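Local coordinates for protein cytochrome c552 (Thermochromatium tepidum, PDB 5ZE8) that carries five hemes c and probably relays low-potential electrons in a thermophilic purple sulfur photosynthetic bacterium, at residues His131-Tyr136 and Lys151-Ser156; Leu159-Gly164 and Leu210-Asn215. All blocks are in the same frame, centred on the assembly; numbering follows the deposited sequence.

Contact 1 of 2, residues His131-Tyr136 and Lys151-Ser156; sequences HTLKTY and KAYDLS. With HEC (heme c), chain D.
Tyr-153 lays its ring between two side chains of residues 131-136, with Tyr-136 on one face and Leu-133 on the other. CD2 of Leu-133 comes to 3.7 Å from Tyr-153 CD2 and makes a CH-pi contact over that face. From the far side, Tyr-136 CD1 reaches to 3.6 Å from Tyr-153 CE1, the two rings inclined at 42°, while Tyr-136 CE1 goes on to touch the methyl of Ala-152. With CG opposite the carbonyl carbon (chi1 -65°), the Tyr-153 ring swings in between, and its hydroxyl is tied to the backbone of Asp-223 and Gly-227. Cut back to an alanine, this position would probably leave a gap between Leu-133 and Tyr-136, and the Asp-223 carbonyl and Gly-227 N without their hydroxyl partner.

The backbones form a two-strand antiparallel ladder broken by a classic beta bulge. Asp-154 O takes two donors, Lys-134 N at 2.9 Å in its carbonyl plane and Thr-135 N at 3.2 Å, tilted from that plane. Asp-154 N answers to Thr-135 O at 2.9 Å, and beyond the bulge Ser-156 N binds Thr-132 O. On the solvent side, one water joins Thr-135 OG1 to Asp-154 OD2, while Asp-154 OD1 is hydrogen-bonded to Asn-137 ND2. A second water links the exposed Lys-134 NZ to Ser-156 OG, which also bonds Arg-158 N.

At the start of the first segment, His-131 closes a CXXCH heme-binding motif and binds the heme iron through NE2 at 2.1 Å, with His-270 as the other axial ligand. ND1 of His-131 is hydrogen-bonded to Gln-160 O, which fixes the imidazole's rotation and would probably make it a stronger electron donor to the iron, in keeping with the low potential of this cytochrome.

Contact 2 of 2, residues Leu159-Gly164 and Leu210-Asn215; sequences LQAPIG and LTMEAN. With HEC (heme c), chain B.
Met-212 lies alongside Leu-159 and Ala-161 of the partner strand and runs on to a heme. Its CB lies beside the carbonyl of Leu-159, CG reaches the methyl of Ala-161, and SD settles at 3.6 Å from Ala-161 CB. The chain then bends at its last torsion (chi3 -85°), which brings CE over the porphyrin, 3.5 Å from heme C4A. Leu-159 CD1 and Leu-210 CD1 come up to the same face of this heme, 3.8 Å from C2B and 3.6 Å from CHC respectively, making an apolar floor for the macrocycle.

The strands pair in parallel: Leu-159 O accepts from Glu-213 N, Glu-213 O from Ala-161 N, and Ala-161 O from Asn-215 N. On the face away from the heme, Gln-160 NE2 gives a nearly straight bond to Glu-213 OE1 at 3.0 Å, approaching the anti side of the carboxylate, with the two planes almost perpendicular. Gln-160 OE1 accepts from Asn-215 ND2 at 2.8 Å, at the N-cap of helix 216-220. The other carboxylate oxygen, OE2, forms a salt bridge with Arg-158 NH1.

Past the strand, the chain turns so that the backbone N-H groups of Ile-163 and Gly-164 both grip propionate oxygen O2A, at 2.8 and 2.9 Å. With two main-chain donors on one oxygen, the propionate's negative charge is probably stabilised without a basic side chain from these two segments.

Both contacts are partly buried two-strand pairings that border hemes, but contact 1 is antiparallel with a bulge and contact 2 is parallel. Strand 159-161 follows 153-155 in the chain, and the pairs, with centres about 13 Å apart, are joined directly: the backbone N of Gln-160 faces His-131 O, and Asn-215 ND2 reaches Lys-134 O. Contact 1 buries aromatic and aliphatic side chains, keeps water-bridged polar groups at the surface, and supplies an iron ligand. In contact 2 a polar side-chain network lies on one face and a heme floor on the other. Segment 159-164 binds one heme's propionate and supports another's iron ligand through Gln-160 O, with Pro-162 also near a second heme.

Contact 1 of 2, residues His131-Tyr136 and Lys151-Ser156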
loop_
_atom_site.group_PDB
_atom_site.type_symbol
_atom_site.label_atom_id
_atom_site.label_comp_id
_atom_site.label_asym_id
_atom_site.label_seq_id
_atom_site.Cartn_x
_atom_site.Cartn_y
_atom_site.Cartn_z
ATOM N N HIS A 131 16.860 -5.311 -0.929
ATOM C CA HIS A 131 18.225 -5.036 -0.529
ATOM C C HIS A 131 19.268 -5.111 -1.641
ATOM O O HIS A 131 20.447 -4.987 -1.365
ATOM C CB HIS A 131 18.665 -5.859 0.735
ATOM C CG HIS A 131 18.022 -5.366 1.986
ATOM N ND1 HIS A 131 18.535 -4.265 2.684
ATOM C CD2 HIS A 131 16.888 -5.759 2.655
ATOM C CE1 HIS A 131 17.707 -4.034 3.707
ATOM N NE2 HIS A 131 16.729 -4.921 3.730
ATOM N N THR A 132 18.814 -5.249 -2.883
ATOM C CA THR A 132 19.756 -5.124 -4.052
ATOM C C THR A 132 19.467 -3.844 -4.872
ATOM O O THR A 132 20.084 -3.650 -5.916
ATOM C CB THR A 132 19.859 -6.413 -4.898
ATOM O OG1 THR A 132 18.608 -6.822 -5.362
ATOM C CG2 THR A 132 20.533 -7.528 -4.086
ATOM N N LEU A 133 18.473 -3.042 -4.480
ATOM C CA LEU A 133 18.205 -1.749 -5.162
ATOM C C LEU A 133 19.354 -0.842 -4.792
ATOM O O LEU A 133 19.641 -0.652 -3.632
ATOM C CB LEU A 133 16.924 -1.161 -4.633
ATOM C CG LEU A 133 15.653 -1.975 -4.870
ATOM C CD1 LEU A 133 14.506 -1.254 -4.177
ATOM C CD2 LEU A 133 15.388 -2.321 -6.321
ATOM N N LYS A 134 20.060 -0.291 -5.796
ATOM C CA LYS A 134 21.255 0.512 -5.537
ATOM C C LYS A 134 21.076 2.020 -5.733
ATOM O O LYS A 134 21.355 2.783 -4.821
ATOM C CB LYS A 134 22.442 0.010 -6.299
ATOM C CG LYS A 134 23.711 0.727 -5.920
ATOM C CD LYS A 134 24.871 0.146 -6.684
ATOM C CE LYS A 134 26.134 0.866 -6.317
ATOM N NZ LYS A 134 27.191 0.285 -7.190
ATOM N N THR A 135 20.546 2.410 -6.882
ATOM C CA THR A 135 20.434 3.861 -7.184
ATOM C C THR A 135 19.089 4.100 -7.834
ATOM O O THR A 135 18.791 3.498 -8.861
ATOM C CB THR A 135 21.538 4.279 -8.135
ATOM O OG1 THR A 135 22.833 3.897 -7.609
ATOM C CG2 THR A 135 21.494 5.758 -8.431
ATOM N N TYR A 136 18.320 4.968 -7.245
ATOM C CA TYR A 136 17.025 5.312 -7.791
ATOM C C TYR A 136 17.122 6.366 -8.898
ATOM O O TYR A 136 17.607 7.469 -8.665
ATOM C CB TYR A 136 16.126 5.821 -6.734
ATOM C CG TYR A 136 14.691 6.164 -7.164
ATOM C CD1 TYR A 136 13.950 5.311 -7.889
ATOM C CD2 TYR A 136 14.132 7.403 -6.860
ATOM C CE1 TYR A 136 12.662 5.615 -8.276
ATOM C CE2 TYR A 136 12.836 7.725 -7.253
ATOM C CZ TYR A 136 12.097 6.800 -7.977
ATOM O OH TYR A 136 10.829 7.169 -8.406
ATOM N N LYS A 151 12.745 -1.503 -12.637
ATOM C CA LYS A 151 13.264 -0.817 -13.793
ATOM C C LYS A 151 13.583 0.660 -13.532
ATOM O O LYS A 151 14.343 1.282 -14.307
ATOM C CB LYS A 151 12.297 -0.938 -14.937
ATOM C CG LYS A 151 11.996 -2.357 -15.391
ATOM C CD LYS A 151 13.252 -3.154 -15.723
ATOM C CE LYS A 151 12.859 -4.573 -16.135
ATOM N NZ LYS A 151 14.092 -5.239 -16.690
ATOM N N ALA A 152 13.138 1.202 -12.382
ATOM C CA ALA A 152 13.443 2.547 -11.952
ATOM C C ALA A 152 14.778 2.647 -11.224
ATOM O O ALA A 152 15.155 3.751 -10.800
ATOM C CB ALA A 152 12.339 3.133 -11.099
ATOM N N TYR A 153 15.500 1.533 -11.069
ATOM C CA TYR A 153 16.728 1.507 -10.339
ATOM C C TYR A 153 17.907 0.904 -11.103
ATOM O O TYR A 153 17.728 -0.002 -11.903
ATOM C CB TYR A 153 16.565 0.556 -9.085
ATOM C CG TYR A 153 15.536 1.092 -8.101
ATOM C CD1 TYR A 153 15.919 1.916 -7.052
ATOM C CD2 TYR A 153 14.227 0.730 -8.160
ATOM C CE1 TYR A 153 15.010 2.397 -6.105
ATOM C CE2 TYR A 153 13.288 1.221 -7.266
ATOM C CZ TYR A 153 13.681 2.069 -6.272
ATOM O OH TYR A 153 12.745 2.568 -5.357
ATOM N N ASP A 154 19.124 1.294 -10.730
ATOM C CA ASP A 154 20.292 0.489 -10.995
ATOM C C ASP A 154 20.300 -0.545 -9.870
ATOM O O ASP A 154 20.117 -0.186 -8.678
ATOM C CB ASP A 154 21.591 1.268 -10.873
ATOM C CG ASP A 154 21.747 2.380 -11.896
ATOM O OD1 ASP A 154 21.080 2.347 -12.945
ATOM O OD2 ASP A 154 22.644 3.242 -11.629
ATOM N N LEU A 155 20.539 -1.786 -10.275
ATOM C CA LEU A 155 20.570 -2.896 -9.312
ATOM C C LEU A 155 22.001 -3.292 -8.986
ATOM O O LEU A 155 22.885 -3.099 -9.842
ATOM C CB LEU A 155 19.796 -4.076 -9.879
ATOM C CG LEU A 155 18.388 -3.733 -10.339
ATOM C CD1 LEU A 155 17.767 -4.941 -11.007
ATOM C CD2 LEU A 155 17.452 -3.192 -9.251
ATOM N N SER A 156 22.227 -3.941 -7.839
ATOM C CA SER A 156 23.570 -4.325 -7.424
ATOM C C SER A 156 23.594 -5.862 -7.321
ATOM O O SER A 156 22.520 -6.508 -7.095
ATOM C CB SER A 156 23.888 -3.743 -6.069
ATOM O OG SER A 156 25.243 -4.087 -5.723
HETATM FE FE HEC D . 15.248 -4.848 5.154
HETATM C CHA HEC D . 16.795 -2.350 7.018
HETATM C CHB HEC D . 17.120 -7.181 6.713
HETATM C CHC HEC D . 13.253 -7.357 3.763
HETATM C CHD HEC D . 13.849 -2.533 3.133
HETATM N NA HEC D . 16.638 -4.786 6.569
HETATM C C1A HEC D . 17.123 -3.690 7.232
HETATM C C2A HEC D . 18.019 -4.117 8.270
HETATM C C3A HEC D . 18.132 -5.501 8.170
HETATM C C4A HEC D . 17.274 -5.879 7.126
HETATM C CMA HEC D . 18.948 -6.481 9.016
HETATM C CAA HEC D . 18.643 -3.162 9.309
HETATM C CBA HEC D . 17.637 -3.108 10.466
HETATM C CGA HEC D . 18.140 -2.219 11.588
HETATM O O1A HEC D . 19.348 -2.283 11.956
HETATM O O2A HEC D . 17.322 -1.559 12.249
HETATM N NB HEC D . 15.194 -6.886 5.204
HETATM C C1B HEC D . 16.086 -7.600 5.872
HETATM C C2B HEC D . 15.747 -9.001 5.691
HETATM C C3B HEC D . 14.644 -9.077 4.918
HETATM C C4B HEC D . 14.317 -7.718 4.565
HETATM C CMB HEC D . 16.466 -10.148 6.366
HETATM C CAB HEC D . 13.767 -10.190 4.540
HETATM C CBB HEC D . 13.260 -10.992 5.571
HETATM N NC HEC D . 13.843 -4.922 3.738
HETATM C C1C HEC D . 13.085 -6.009 3.316
HETATM C C2C HEC D . 12.154 -5.620 2.330
HETATM C C3C HEC D . 12.353 -4.272 2.057
HETATM C C4C HEC D . 13.390 -3.841 2.987
HETATM C CMC HEC D . 11.255 -6.597 1.603
HETATM C CAC HEC D . 11.611 -3.413 1.080
HETATM C CBC HEC D . 10.171 -3.390 1.080
HETATM N ND HEC D . 15.305 -2.900 5.095
HETATM C C1D HEC D . 14.671 -2.103 4.160
HETATM C C2D HEC D . 14.926 -0.653 4.405
HETATM C C3D HEC D . 15.741 -0.621 5.485
HETATM C C4D HEC D . 15.985 -2.017 5.935
HETATM C CMD HEC D . 14.512 0.489 3.539
HETATM C CAD HEC D . 16.302 0.618 6.116
HETATM C CBD HEC D . 15.305 1.241 7.102
HETATM C CGD HEC D . 15.700 2.679 7.408
HETATM O O1D HEC D . 14.955 3.628 7.129
HETATM O O2D HEC D . 16.724 2.874 8.039
HETATM O O HOH W 1 27.215 -2.447 -6.520
HETATM O O HOH W 2 24.414 2.971 -9.724
#

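Contact 2 of 2, residues Leu159-Gly164 and Leu210-Asn215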
loop_
_atom_site.group_PDB
_atom_site.type_symbol
_atom_site.label_atom_id
_atom_site.label_comp_id
_atom_site.label_asym_id
_atom_site.label_seq_id
_atom_site.Cartn_x
_atom_site.Cartn_y
_atom_site.Cartn_z
ATOM N N LEU A 159 24.366 -6.802 -1.529
ATOM C CA LEU A 159 23.385 -6.293 -0.630
ATOM C C LEU A 159 23.720 -4.880 -0.255
ATOM O O LEU A 159 24.893 -4.462 -0.157
ATOM C CB LEU A 159 23.363 -7.141 0.641
ATOM C CG LEU A 159 22.886 -8.573 0.544
ATOM C CD1 LEU A 159 22.893 -9.282 1.876
ATOM C CD2 LEU A 159 21.493 -8.609 0.017
ATOM N N GLN A 160 22.665 -4.124 -0.044
ATOM C CA GLN A 160 22.709 -2.673 0.254
ATOM C C GLN A 160 22.142 -2.454 1.624
ATOM O O GLN A 160 21.056 -2.955 1.942
ATOM C CB GLN A 160 21.938 -1.878 -0.787
ATOM C CG GLN A 160 22.327 -2.151 -2.211
ATOM C CD GLN A 160 23.744 -1.607 -2.585
ATOM O OE1 GLN A 160 24.079 -0.428 -2.333
ATOM N NE2 GLN A 160 24.621 -2.499 -3.129
ATOM N N ALA A 161 22.875 -1.721 2.473
ATOM C CA ALA A 161 22.470 -1.540 3.871
ATOM C C ALA A 161 22.568 -0.115 4.335
ATOM O O ALA A 161 23.349 0.606 3.808
ATOM C CB ALA A 161 23.366 -2.380 4.730
ATOM N N PRO A 162 21.817 0.287 5.363
ATOM C CA PRO A 162 21.860 1.695 5.801
ATOM C C PRO A 162 23.183 2.114 6.347
ATOM O O PRO A 162 23.608 3.235 6.098
ATOM C CB PRO A 162 20.752 1.764 6.855
ATOM C CG PRO A 162 20.404 0.391 7.224
ATOM C CD PRO A 162 20.827 -0.518 6.120
ATOM N N ILE A 163 23.856 1.212 7.069
ATOM C CA ILE A 163 25.233 1.506 7.606
ATOM C C ILE A 163 26.310 0.593 7.019
ATOM O O ILE A 163 27.423 1.051 6.744
ATOM C CB ILE A 163 25.292 1.286 9.083
ATOM C CG1 ILE A 163 24.145 2.001 9.796
ATOM C CG2 ILE A 163 26.679 1.705 9.682
ATOM C CD1 ILE A 163 24.272 3.467 9.601
ATOM N N GLY A 164 25.985 -0.689 6.816
ATOM C CA GLY A 164 26.958 -1.647 6.407
ATOM C C GLY A 164 27.923 -1.909 7.550
ATOM O O GLY A 164 27.597 -1.775 8.746
ATOM N N LEU A 210 27.826 -13.059 1.585
ATOM C CA LEU A 210 26.667 -12.195 1.266
ATOM C C LEU A 210 27.159 -10.753 1.308
ATOM O O LEU A 210 26.892 -10.030 2.230
ATOM C CB LEU A 210 25.522 -12.460 2.303
ATOM C CG LEU A 210 24.942 -13.876 2.170
ATOM C CD1 LEU A 210 23.932 -13.980 3.297
ATOM C CD2 LEU A 210 24.245 -14.118 0.807
ATOM N N THR A 211 27.941 -10.383 0.307
ATOM C CA THR A 211 28.700 -9.213 0.305
ATOM C C THR A 211 27.782 -8.025 0.273
ATOM O O THR A 211 26.729 -8.088 -0.392
ATOM C CB THR A 211 29.551 -9.255 -0.954
ATOM O OG1 THR A 211 30.400 -10.428 -0.819
ATOM C CG2 THR A 211 30.426 -8.032 -1.148
ATOM N N MET A 212 28.224 -6.992 0.977
ATOM C CA MET A 212 27.348 -5.866 1.376
ATOM C C MET A 212 28.056 -4.538 1.185
ATOM O O MET A 212 29.272 -4.489 1.311
ATOM C CB MET A 212 27.000 -5.998 2.807
ATOM C CG MET A 212 25.981 -4.995 3.342
ATOM S SD MET A 212 25.502 -5.321 5.054
ATOM C CE MET A 212 24.233 -6.512 4.707
ATOM N N GLU A 213 27.307 -3.481 0.884
ATOM C CA GLU A 213 27.828 -2.124 0.717
ATOM C C GLU A 213 26.967 -1.185 1.475
ATOM O O GLU A 213 25.724 -1.365 1.548
ATOM C CB GLU A 213 27.674 -1.721 -0.745
ATOM C CG GLU A 213 28.552 -2.526 -1.626
ATOM C CD GLU A 213 28.496 -2.038 -3.048
ATOM O OE1 GLU A 213 27.444 -1.706 -3.680
ATOM O OE2 GLU A 213 29.612 -2.000 -3.601
ATOM N N ALA A 214 27.525 -0.139 2.052
ATOM C CA ALA A 214 26.782 0.860 2.737
ATOM C C ALA A 214 26.151 1.767 1.677
ATOM O O ALA A 214 26.766 2.087 0.641
ATOM C CB ALA A 214 27.691 1.717 3.654
ATOM N N ASN A 215 24.890 2.136 1.901
ATOM C CA ASN A 215 24.122 2.934 0.963
ATOM C C ASN A 215 23.016 3.709 1.729
ATOM O O ASN A 215 21.818 3.457 1.547
ATOM C CB ASN A 215 23.650 2.077 -0.175
ATOM C CG ASN A 215 23.094 2.831 -1.354
ATOM O OD1 ASN A 215 22.911 4.043 -1.310
ATOM N ND2 ASN A 215 22.775 2.094 -2.425
HETATM FE FE HEC B . 22.583 -10.054 7.615
HETATM C CHA HEC B . 23.298 -7.162 9.324
HETATM C CHB HEC B . 20.698 -8.291 5.371
HETATM C CHC HEC B . 21.780 -12.950 5.947
HETATM C CHD HEC B . 24.337 -11.896 9.889
HETATM N NA HEC B . 22.143 -8.118 7.343
HETATM C C1A HEC B . 22.555 -7.078 8.164
HETATM C C2A HEC B . 22.068 -5.834 7.668
HETATM C C3A HEC B . 21.297 -6.138 6.563
HETATM C C4A HEC B . 21.363 -7.551 6.333
HETATM C CMA HEC B . 20.574 -5.157 5.651
HETATM C CAA HEC B . 22.242 -4.491 8.321
HETATM C CBA HEC B . 23.638 -3.868 8.199
HETATM C CGA HEC B . 23.455 -2.441 8.695
HETATM O O1A HEC B . 23.455 -2.212 9.909
HETATM O O2A HEC B . 23.439 -1.464 7.919
HETATM N NB HEC B . 21.458 -10.516 5.955
HETATM C C1B HEC B . 20.753 -9.629 5.199
HETATM C C2B HEC B . 20.070 -10.342 4.196
HETATM C C3B HEC B . 20.307 -11.667 4.318
HETATM C C4B HEC B . 21.251 -11.736 5.465
HETATM C CMB HEC B . 19.138 -9.581 3.209
HETATM C CAB HEC B . 19.953 -12.779 3.373
HETATM C CBB HEC B . 20.240 -12.609 1.973
HETATM N NC HEC B . 23.018 -12.046 7.882
HETATM C C1C HEC B . 22.578 -13.068 7.051
HETATM C C2C HEC B . 22.961 -14.321 7.615
HETATM C C3C HEC B . 23.658 -14.056 8.792
HETATM C C4C HEC B . 23.717 -12.639 8.921
HETATM C CMC HEC B . 22.492 -15.649 7.048
HETATM C CAC HEC B . 24.265 -14.998 9.803
HETATM C CBC HEC B . 24.931 -16.133 9.406
HETATM N ND HEC B . 23.560 -9.617 9.219
HETATM C C1D HEC B . 24.230 -10.526 10.024
HETATM C C2D HEC B . 24.826 -9.838 11.148
HETATM C C3D HEC B . 24.559 -8.534 11.007
HETATM C C4D HEC B . 23.746 -8.409 9.760
HETATM C CMD HEC B . 25.633 -10.465 12.290
HETATM C CAD HEC B . 24.904 -7.424 11.968
HETATM C CBD HEC B . 23.767 -7.129 12.947
HETATM C CGD HEC B . 22.907 -8.203 13.541
HETATM O O1D HEC B . 23.387 -8.920 14.477
HETATM O O2D HEC B . 21.720 -8.337 13.108
HETATM O O HOH W 3 26.215 1.113 -2.648
#